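Local coordinates for biotin protein ligase-like protein of unknown function (Silicibacter sp., PDB 3BFM) that is of unknown function but resembles biotin protein ligases and belongs to the biotin/lipoate A/B protein ligase family, at residues A[89-94]-A[187-192]. Numbering follows the deposited sequence.
Sequences VHLDWN and RGLAHG
The carbonyl oxygen of Leu189 accepts a nearly straight hydrogen bond of 2.8 Å from Leu91 N (170° at the hydrogen), while the imidazole of His90 turns an edge to it, CD2 lying 3.5 Å from Leu189 O and in line with the ring plane. The same residue's carbonyl, Leu91 O, accepts from His191 N, two residues past Leu189, at 2.8 Å and also meets the CA-H of Ala190, 3.4 Å from CA to Leu91 O. Leu91 and Ala190 thus form a single parallel beta bridge, by which the chain leaving helix 179-189 joins 89-91, the edge strand of the seven-stranded sheet. The methyl of Ala190 points away from the strand, so its backbone makes the bridge. Leu91 and Leu189 both hold CG anti to the carbonyl carbon (chi1 -56° in Leu91), which lays the two side chains side by side, CD1 to CD1 at 3.9 Å; these branched apolar groups also reach Leu97 and Gln76, respectively. Beyond the bridge, water 1 accepts from Trp93 N at 2.9 Å and donates to His191 O at 2.7 Å, carrying the link onward where direct pairing stops. Asp92 suits the turn that follows the bridge: its OD1 takes the amide N of Asn94 at 2.9 Å, closing an Asx turn, and forms a salt bridge with Arg197. With an alanine here, Asn94 N and Arg197 would probably be left without their carboxylate mate, and the turn would be freer to shift. The carboxylate lies obliquely to the His191 ring, planes 34° apart, OD2 nearest CD2 without a hydrogen bond; a protonated imidazole might feel the negative charge. Backbone bonds therefore set the register, whereas the Asx turn, its carboxylate paired with Arg197, and the bridging water probably steady the chain beyond the bridge.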
ATOM      1  N   VAL A  89      17.398 -17.106  13.052  1.00 23.75           N
ATOM      2  CA  VAL A  89      17.477 -15.648  13.048  1.00 24.16           C
ATOM      3  C   VAL A  89      17.018 -15.107  14.416  1.00 21.62           C
ATOM      4  O   VAL A  89      15.958 -15.488  14.916  1.00 26.22           O
ATOM      5  CB  VAL A  89      16.655 -15.076  11.889  1.00 22.90           C
ATOM      6  CG1 VAL A  89      16.754 -13.601  11.871  1.00 27.28           C
ATOM      7  CG2 VAL A  89      17.178 -15.664  10.548  1.00 30.39           C
ATOM      8  N   HIS A  90      17.829 -14.244  15.032  1.00 22.05           N
ATOM      9  CA  HIS A  90      17.388 -13.500  16.210  1.00 20.71           C
ATOM     10  C   HIS A  90      17.513 -11.995  16.008  1.00 21.55           C
ATOM     11  O   HIS A  90      18.351 -11.510  15.228  1.00 19.85           O
ATOM     12  CB  HIS A  90      18.200 -13.913  17.437  1.00 23.29           C
ATOM     13  CG  HIS A  90      17.954 -15.323  17.869  1.00 28.03           C
ATOM     14  ND1 HIS A  90      18.879 -16.331  17.677  1.00 31.01           N
ATOM     15  CD2 HIS A  90      16.882 -15.901  18.458  1.00 34.37           C
ATOM     16  CE1 HIS A  90      18.394 -17.466  18.147  1.00 28.69           C
ATOM     17  NE2 HIS A  90      17.181 -17.234  18.625  1.00 31.58           N
ATOM     18  N   LEU A  91      16.681 -11.265  16.730  1.00 20.99           N
ATOM     19  CA  LEU A  91      16.568  -9.824  16.621  1.00 16.29           C
ATOM     20  C   LEU A  91      17.061  -9.137  17.876  1.00 22.14           C
ATOM     21  O   LEU A  91      16.570  -9.409  18.973  1.00 25.72           O
ATOM     22  CB  LEU A  91      15.103  -9.437  16.372  1.00 17.40           C
ATOM     23  CG  LEU A  91      14.367 -10.055  15.174  1.00 18.46           C
ATOM     24  CD1 LEU A  91      12.840  -9.701  15.227  1.00 16.27           C
ATOM     25  CD2 LEU A  91      15.034  -9.627  13.838  1.00 19.28           C
ATOM     26  N   ASP A  92      18.027  -8.244  17.739  1.00 20.18           N
ATOM     27  CA  ASP A  92      18.408  -7.421  18.865  1.00 18.31           C
ATOM     28  C   ASP A  92      17.415  -6.253  19.056  1.00 20.79           C
ATOM     29  O   ASP A  92      16.827  -5.692  18.108  1.00 17.72           O
ATOM     30  CB  ASP A  92      19.836  -6.907  18.688  1.00 18.66           C
ATOM     31  CG  ASP A  92      20.441  -6.354  19.962  1.00 29.43           C
ATOM     32  OD1 ASP A  92      19.871  -5.392  20.531  1.00 28.40           O
ATOM     33  OD2 ASP A  92      21.523  -6.873  20.364  1.00 29.54           O
ATOM     34  N   TRP A  93      17.255  -5.846  20.316  1.00 20.48           N
ATOM     35  CA  TRP A  93      16.369  -4.739  20.640  1.00 18.38           C
ATOM     36  C   TRP A  93      16.738  -3.478  19.839  1.00 17.12           C
ATOM     37  O   TRP A  93      15.859  -2.719  19.400  1.00 19.08           O
ATOM     38  CB  TRP A  93      16.476  -4.468  22.145  1.00 19.72           C
ATOM     39  CG  TRP A  93      15.702  -3.321  22.611  1.00 21.26           C
ATOM     40  CD1 TRP A  93      14.387  -3.279  22.901  1.00 20.30           C
ATOM     41  CD2 TRP A  93      16.215  -2.012  22.853  1.00 20.88           C
ATOM     42  NE1 TRP A  93      14.031  -2.015  23.289  1.00 19.18           N
ATOM     43  CE2 TRP A  93      15.136  -1.207  23.255  1.00 20.50           C
ATOM     44  CE3 TRP A  93      17.466  -1.438  22.723  1.00 19.76           C
ATOM     45  CZ2 TRP A  93      15.293   0.136  23.575  1.00 21.10           C
ATOM     46  CZ3 TRP A  93      17.626  -0.116  23.020  1.00 21.60           C
ATOM     47  CH2 TRP A  93      16.554   0.661  23.448  1.00 21.02           C
ATOM     48  N   ASN A  94      18.035  -3.274  19.663  1.00 17.39           N
ATOM     49  CA  ASN A  94      18.583  -2.082  18.958  1.00 18.17           C
ATOM     50  C   ASN A  94      18.547  -2.152  17.451  1.00 17.59           C
ATOM     51  O   ASN A  94      18.985  -1.223  16.776  1.00 20.00           O
ATOM     52  CB  ASN A  94      19.985  -1.732  19.430  1.00 20.20           C
ATOM     53  CG  ASN A  94      21.056  -2.755  19.028  1.00 19.12           C
ATOM     54  OD1 ASN A  94      20.876  -3.610  18.142  1.00 21.53           O
ATOM     55  ND2 ASN A  94      22.169  -2.710  19.752  1.00 24.83           N
ATOM     56  N   ARG A 187       9.073 -11.218  20.945  1.00 22.90           N
ATOM     57  CA  ARG A 187       9.705 -11.797  22.136  1.00 28.44           C
ATOM     58  C   ARG A 187      10.349 -13.157  21.854  1.00 25.23           C
ATOM     59  O   ARG A 187      11.435 -13.425  22.355  1.00 27.55           O
ATOM     60  CB  ARG A 187       8.694 -11.898  23.303  1.00 28.77           C
ATOM     61  CG  ARG A 187       9.164 -12.753  24.466  1.00 40.47           C
ATOM     62  CD  ARG A 187       8.151 -12.782  25.596  1.00 39.25           C
ATOM     63  NE  ARG A 187       8.807 -13.199  26.839  1.00 51.98           N
ATOM     64  CZ  ARG A 187       9.384 -12.378  27.719  1.00 55.62           C
ATOM     65  NH1 ARG A 187       9.399 -11.060  27.541  1.00 59.42           N
ATOM     66  NH2 ARG A 187       9.946 -12.881  28.811  1.00 60.29           N
ATOM     67  N   GLY A 188       9.715 -13.983  21.034  1.00 25.25           N
ATOM     68  CA  GLY A 188      10.273 -15.277  20.665  1.00 26.21           C
ATOM     69  C   GLY A 188      11.570 -15.221  19.881  1.00 28.22           C
ATOM     70  O   GLY A 188      12.344 -16.178  19.891  1.00 30.92           O
ATOM     71  N   LEU A 189      11.794 -14.105  19.186  1.00 26.07           N
ATOM     72  CA  LEU A 189      12.985 -13.880  18.376  1.00 24.71           C
ATOM     73  C   LEU A 189      14.027 -13.015  19.037  1.00 24.97           C
ATOM     74  O   LEU A 189      15.149 -12.869  18.512  1.00 24.98           O
ATOM     75  CB  LEU A 189      12.565 -13.230  17.063  1.00 26.19           C
ATOM     76  CG  LEU A 189      11.567 -14.044  16.254  1.00 28.62           C
ATOM     77  CD1 LEU A 189      11.104 -13.227  15.047  1.00 28.45           C
ATOM     78  CD2 LEU A 189      12.175 -15.386  15.822  1.00 26.73           C
ATOM     79  N   ALA A 190      13.698 -12.433  20.185  1.00 23.53           N
ATOM     80  CA  ALA A 190      14.570 -11.424  20.768  1.00 24.06           C
ATOM     81  C   ALA A 190      15.898 -12.059  21.178  1.00 27.27           C
ATOM     82  O   ALA A 190      15.919 -13.121  21.784  1.00 29.78           O
ATOM     83  CB  ALA A 190      13.919 -10.749  21.963  1.00 24.81           C
ATOM     84  N   HIS A 191      16.998 -11.393  20.846  1.00 25.21           N
ATOM     85  CA  HIS A 191      18.307 -11.817  21.260  1.00 25.55           C
ATOM     86  C   HIS A 191      18.593 -11.373  22.680  1.00 24.93           C
ATOM     87  O   HIS A 191      18.539 -10.188  22.966  1.00 25.12           O
ATOM     88  CB  HIS A 191      19.345 -11.172  20.389  1.00 25.65           C
ATOM     89  CG  HIS A 191      20.737 -11.459  20.816  1.00 26.19           C
ATOM     90  ND1 HIS A 191      21.312 -12.702  20.677  1.00 29.65           N
ATOM     91  CD2 HIS A 191      21.677 -10.661  21.368  1.00 27.32           C
ATOM     92  CE1 HIS A 191      22.553 -12.659  21.126  1.00 27.97           C
ATOM     93  NE2 HIS A 191      22.802 -11.432  21.549  1.00 30.38           N
ATOM     94  N   GLY A 192      18.963 -12.319  23.536  1.00 27.41           N
ATOM     95  CA  GLY A 192      19.561 -11.993  24.826  1.00 26.87           C
ATOM     96  C   GLY A 192      18.578 -11.652  25.922  1.00 28.47           C
ATOM     97  O   GLY A 192      18.950 -11.051  26.942  1.00 26.50           O
TER
HETATM   98  O   HOH W   1      18.473  -7.593  22.315  1.00 32.25           O